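Putative large adhesion protein (Lap) involved in biofilm formation (Marinobacter hydrocarbonoclasticus ATCC 49840, PDB 6M8M) is thought to support bacterial adhesion and biofilm formation, through a calcium-dependent PA14 domain that binds sugars such as glucose. Local coordinates at residues Y42-Q47 and E109-A114; S55-V60 and E176-D181. All coordinates share one frame; numbering follows the deposited sequence.

Interaction 1 of 2, residues Y42-Q47 and E109-A114. With CA (calcium ion), chain D; CA (calcium ion), chain C.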
# COMPACT_ATOMS: atom_id res chain seq x y z
N TYR A 42 2.33 -1.19 -9.19
CA TYR A 42 1.95 -2.59 -9.07
C TYR A 42 3.06 -3.45 -9.67
O TYR A 42 3.50 -3.17 -10.80
CB TYR A 42 0.64 -2.86 -9.81
CG TYR A 42 0.20 -4.29 -9.77
CD1 TYR A 42 0.61 -5.20 -10.74
CD2 TYR A 42 -0.62 -4.76 -8.75
CE1 TYR A 42 0.21 -6.53 -10.69
CE2 TYR A 42 -1.05 -6.07 -8.71
CZ TYR A 42 -0.62 -6.95 -9.67
OH TYR A 42 -1.07 -8.24 -9.60
N TYR A 43 3.47 -4.49 -8.95
CA TYR A 43 4.49 -5.42 -9.39
C TYR A 43 3.93 -6.83 -9.37
O TYR A 43 3.47 -7.31 -8.32
CB TYR A 43 5.71 -5.38 -8.47
CG TYR A 43 6.40 -4.05 -8.41
CD1 TYR A 43 5.89 -3.02 -7.65
CD2 TYR A 43 7.56 -3.83 -9.12
CE1 TYR A 43 6.53 -1.78 -7.62
CE2 TYR A 43 8.19 -2.62 -9.09
CZ TYR A 43 7.68 -1.60 -8.35
OH TYR A 43 8.38 -0.41 -8.39
N ALA A 44 4.01 -7.51 -10.50
CA ALA A 44 3.72 -8.93 -10.61
C ALA A 44 4.95 -9.70 -10.14
O ALA A 44 6.07 -9.39 -10.55
CB ALA A 44 3.43 -9.28 -12.06
N TYR A 45 4.76 -10.66 -9.26
CA TYR A 45 5.85 -11.49 -8.77
C TYR A 45 5.47 -12.95 -9.00
O TYR A 45 4.40 -13.38 -8.58
CB TYR A 45 6.09 -11.22 -7.29
CG TYR A 45 7.19 -12.04 -6.64
CD1 TYR A 45 6.95 -13.34 -6.22
CD2 TYR A 45 8.45 -11.52 -6.42
CE1 TYR A 45 7.94 -14.09 -5.60
CE2 TYR A 45 9.44 -12.27 -5.80
CZ TYR A 45 9.17 -13.54 -5.39
OH TYR A 45 10.16 -14.27 -4.74
N ALA A 46 6.35 -13.68 -9.68
CA ALA A 46 6.11 -15.07 -10.05
C ALA A 46 6.90 -15.97 -9.11
O ALA A 46 8.12 -16.09 -9.24
CB ALA A 46 6.53 -15.31 -11.50
N GLN A 47 6.21 -16.61 -8.18
CA GLN A 47 6.89 -17.55 -7.29
C GLN A 47 7.45 -18.69 -8.12
O GLN A 47 6.75 -19.28 -8.94
CB GLN A 47 5.89 -18.08 -6.25
CG GLN A 47 6.52 -19.01 -5.24
CD GLN A 47 5.61 -19.26 -4.06
OE1 GLN A 47 4.83 -18.39 -3.68
NE2 GLN A 47 5.73 -20.43 -3.44
N GLU A 109 0.63 -8.10 -16.29
CA GLU A 109 0.63 -9.55 -16.41
C GLU A 109 0.14 -10.20 -15.13
O GLU A 109 0.29 -9.64 -14.03
CB GLU A 109 2.04 -10.04 -16.75
CG GLU A 109 3.03 -9.86 -15.62
CD GLU A 109 4.47 -9.93 -16.09
OE1 GLU A 109 4.96 -8.95 -16.69
OE2 GLU A 109 5.12 -10.97 -15.85
N ASN A 110 -0.47 -11.36 -15.27
CA ASN A 110 -0.94 -12.13 -14.13
C ASN A 110 0.20 -12.91 -13.49
O ASN A 110 1.19 -13.26 -14.14
CB ASN A 110 -2.02 -13.11 -14.58
CG ASN A 110 -3.20 -12.41 -15.23
OD1 ASN A 110 -3.50 -11.26 -14.93
ND2 ASN A 110 -3.86 -13.10 -16.14
N SER A 111 0.07 -13.19 -12.19
CA SER A 111 1.12 -13.88 -11.47
C SER A 111 0.58 -14.47 -10.18
O SER A 111 -0.53 -14.18 -9.76
CB SER A 111 2.28 -12.93 -11.16
OG SER A 111 1.85 -11.84 -10.35
N SER A 112 1.42 -15.29 -9.54
CA SER A 112 1.04 -15.94 -8.29
C SER A 112 0.93 -14.96 -7.14
O SER A 112 0.06 -15.11 -6.27
CB SER A 112 2.06 -17.03 -7.96
OG SER A 112 3.36 -16.49 -7.79
N ASP A 113 1.85 -14.00 -7.07
CA ASP A 113 2.00 -13.07 -5.96
C ASP A 113 1.95 -11.66 -6.53
O ASP A 113 2.17 -11.43 -7.72
CB ASP A 113 3.33 -13.28 -5.23
CG ASP A 113 3.46 -14.66 -4.55
OD1 ASP A 113 3.22 -15.71 -5.20
OD2 ASP A 113 3.83 -14.71 -3.36
N ALA A 114 1.76 -10.67 -5.66
CA ALA A 114 1.65 -9.30 -6.15
C ALA A 114 2.09 -8.33 -5.07
O ALA A 114 1.91 -8.58 -3.88
CB ALA A 114 0.22 -8.99 -6.57
CA CA D . 3.01 -17.07 -3.21
CA CA C . -3.69 -8.96 -15.42
O HOH W 1 0.12 -9.92 -11.28
O HOH W 2 -2.48 -8.78 -13.31
O HOH W 3 -5.90 -9.53 -16.35
O HOH W 4 -5.27 -8.34 -13.73
O HOH W 5 -3.12 -9.78 -17.60
O HOH W 6 2.03 -18.74 -1.68
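Glu109 lays its CG against the methyl of Ala44, and its backbone O accepts from a water. That water also donates to Ser111 OG and lies in plane at the edge of the Tyr42 ring, 2.7 Å from Tyr42 OH. Asn110 turns away from strand 38-45 and binds a calcium ion through OD1; Asp107 and Pro108 also bind this ion. Ser111 points toward Ala44 and Tyr45. With chi1 at 60°, its OG sits between the backbone N and carbonyl carbon and donates to Asp113 O at 2.7 Å. Ser112 OG is held by two hydrogen bonds. It accepts a nearly straight bond (169°) from Gln47 N at 2.9 Å and donates to Asp113 OD1 on the anti side of the carboxylate. Asp113 forms the hydrogen-bonded antiparallel pair with Tyr45: Asp113 N donates to Tyr45 O at 3.0 Å, and Asp113 O takes Tyr45 N (3.1 Å) as a second donor. The two side chains run side by side, with Asp113 CB 3.8 Å from Tyr45 CD1. Asp113 OD1 and OD2 both hold a second calcium ion. Gln47, its chain extended, reaches the same ion with OE1 at 2.3 Å. Asn53 and Gln182 O also bind it. Ala114 forms the non-hydrogen-bonded pair with Ala44, and its CB meets Tyr42 OH at 3.4 Å. The arrangement is an antiparallel strand pair of the PA14 beta-sandwich whose end is tied by a calcium site.

Interaction 2 of 2, residues S55-V60 and E176-D181. With CA (calcium ion), chain E.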
# COMPACT_ATOMS: atom_id res chain seq x y z
N SER A 55 6.97 -13.12 1.74
CA SER A 55 6.64 -13.28 3.15
C SER A 55 7.20 -12.21 4.08
O SER A 55 6.89 -12.27 5.27
CB SER A 55 7.08 -14.65 3.65
OG SER A 55 8.49 -14.69 3.67
N ASN A 56 8.01 -11.26 3.62
CA ASN A 56 8.51 -10.24 4.53
C ASN A 56 8.84 -8.96 3.77
O ASN A 56 9.01 -8.95 2.55
CB ASN A 56 9.70 -10.72 5.38
CG ASN A 56 10.91 -11.07 4.57
OD1 ASN A 56 11.64 -10.19 4.12
ND2 ASN A 56 11.16 -12.36 4.40
N VAL A 57 8.90 -7.88 4.54
CA VAL A 57 9.06 -6.54 3.99
C VAL A 57 10.39 -6.39 3.26
O VAL A 57 10.45 -5.80 2.17
CB VAL A 57 8.93 -5.48 5.10
CG1 VAL A 57 9.32 -4.10 4.58
CG2 VAL A 57 7.52 -5.45 5.67
N ALA A 58 11.49 -6.88 3.85
CA ALA A 58 12.79 -6.69 3.21
C ALA A 58 12.82 -7.36 1.85
O ALA A 58 13.38 -6.82 0.89
CB ALA A 58 13.91 -7.21 4.11
N GLN A 59 12.25 -8.55 1.75
CA GLN A 59 12.19 -9.28 0.49
C GLN A 59 11.38 -8.51 -0.55
O GLN A 59 11.77 -8.40 -1.72
CB GLN A 59 11.56 -10.64 0.76
CG GLN A 59 11.26 -11.49 -0.43
CD GLN A 59 10.35 -12.65 -0.09
OE1 GLN A 59 9.64 -12.63 0.93
NE2 GLN A 59 10.35 -13.67 -0.92
N VAL A 60 10.23 -7.98 -0.13
CA VAL A 60 9.37 -7.21 -1.02
C VAL A 60 10.08 -5.94 -1.49
O VAL A 60 10.07 -5.60 -2.67
CB VAL A 60 8.03 -6.93 -0.32
CG1 VAL A 60 7.24 -5.83 -1.01
CG2 VAL A 60 7.21 -8.22 -0.24
N GLU A 176 5.55 6.36 2.44
CA GLU A 176 5.82 5.24 1.55
C GLU A 176 5.18 4.01 2.14
O GLU A 176 5.43 3.67 3.31
CB GLU A 176 7.32 5.01 1.37
CG GLU A 176 7.61 3.77 0.53
CD GLU A 176 9.07 3.65 0.12
OE1 GLU A 176 9.69 4.69 -0.18
OE2 GLU A 176 9.57 2.51 0.08
N ILE A 177 4.34 3.35 1.35
CA ILE A 177 3.63 2.15 1.75
C ILE A 177 4.03 1.04 0.80
O ILE A 177 3.98 1.22 -0.42
CB ILE A 177 2.11 2.37 1.67
CG1 ILE A 177 1.70 3.50 2.61
CG2 ILE A 177 1.35 1.09 1.97
CD1 ILE A 177 0.42 4.17 2.22
N VAL A 178 4.40 -0.11 1.35
CA VAL A 178 4.53 -1.32 0.55
C VAL A 178 3.57 -2.35 1.13
O VAL A 178 3.34 -2.40 2.34
CB VAL A 178 5.97 -1.86 0.45
CG1 VAL A 178 6.90 -0.81 -0.16
CG2 VAL A 178 6.47 -2.32 1.79
N TYR A 179 3.02 -3.18 0.26
CA TYR A 179 1.98 -4.15 0.59
C TYR A 179 2.17 -5.33 -0.35
O TYR A 179 2.59 -5.15 -1.50
CB TYR A 179 0.56 -3.52 0.41
CG TYR A 179 -0.49 -4.56 0.16
CD1 TYR A 179 -1.09 -5.25 1.20
CD2 TYR A 179 -0.83 -4.92 -1.13
CE1 TYR A 179 -2.01 -6.26 0.96
CE2 TYR A 179 -1.73 -5.92 -1.39
CZ TYR A 179 -2.30 -6.60 -0.34
OH TYR A 179 -3.16 -7.62 -0.65
N TRP A 180 1.84 -6.53 0.12
CA TRP A 180 1.86 -7.68 -0.79
C TRP A 180 0.75 -8.67 -0.50
O TRP A 180 0.20 -8.75 0.61
CB TRP A 180 3.21 -8.39 -0.75
CG TRP A 180 3.49 -9.18 0.49
CD1 TRP A 180 3.24 -10.50 0.69
CD2 TRP A 180 4.11 -8.70 1.69
NE1 TRP A 180 3.66 -10.87 1.94
CE2 TRP A 180 4.20 -9.79 2.57
CE3 TRP A 180 4.59 -7.45 2.10
CZ2 TRP A 180 4.77 -9.68 3.84
CZ3 TRP A 180 5.16 -7.34 3.36
CH2 TRP A 180 5.25 -8.45 4.22
N ASP A 181 0.46 -9.44 -1.55
CA ASP A 181 -0.33 -10.65 -1.47
C ASP A 181 0.55 -11.83 -1.85
O ASP A 181 1.11 -11.86 -2.96
CB ASP A 181 -1.54 -10.59 -2.41
CG ASP A 181 -2.30 -11.89 -2.42
OD1 ASP A 181 -2.43 -12.47 -1.33
OD2 ASP A 181 -2.74 -12.35 -3.50
CA CA E . -3.25 -13.43 0.61
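This is a buried apolar contact between the start of helix 57-66 and strand 174-181, with the Trp180 indole as its main surface. The residues just before the helix and its first turn lie over one face of the sheet. Trp180 CG stands between its backbone N and carbonyl carbon (chi1 72°), and the ring packs against the helix start. Val60 CG2 sits over one face of the ring, offset toward the rim, 3.6 Å from Trp180 CE3. Asn56 O lies over the same face. Val57 crosses the indole at about a right angle and touches Trp180 CZ3 with CG2 at 3.8 Å. The backbone also takes part: Ser55 C is 3.5 Å from Trp180 CZ2. Val178 extends the apolar patch more loosely, its CG2 4.4 Å from Val57 CG1. The helix start is fixed by a capping box. Asn56 OD1 accepts from Gln59 N at 2.9 Å, the donor lying above the carbonyl plane. Gln59 OE1 in turn accepts from Ser55 N at 2.8 Å and weakly from Asn56 N. The indole NE1 hydrogen-bonds to Asn154 OD1, outside the two segments. Next in the strand, Asp181 OD1 binds a calcium ion of the glucose site, together with Asp136, Asp137, Gly183 and Ala185. Strand 174-181 runs between strands 113-122 and 139-143. Val60 also reaches Ile115 on the first, and Val57 reaches Arg140 on the second.

Overall arrangement
The two contacts meet in one sheet, where strands 113-122 and 174-181 are neighbours. Their centres are about 13 Å apart, and Ala114 O probably accepts a hydrogen bond from Asp181 N. Interaction 1 is partly buried, near one end of the sheet. Its chemistry is mostly polar: backbone pairing, serine hydroxyls and calcium. Interaction 2 lies nearer the centre of the chain and is buried and apolar across its two segments. Strand 38-45 and helix 57-66 follow each other in the chain, and Tyr45 also touches Gln59. Each contact reaches a different calcium ion, and the two sites are adjacent in sequence: Gln182, a ligand of the ion held by Gln47 and Asp113, directly follows Asp181 and also lines the glucose pocket.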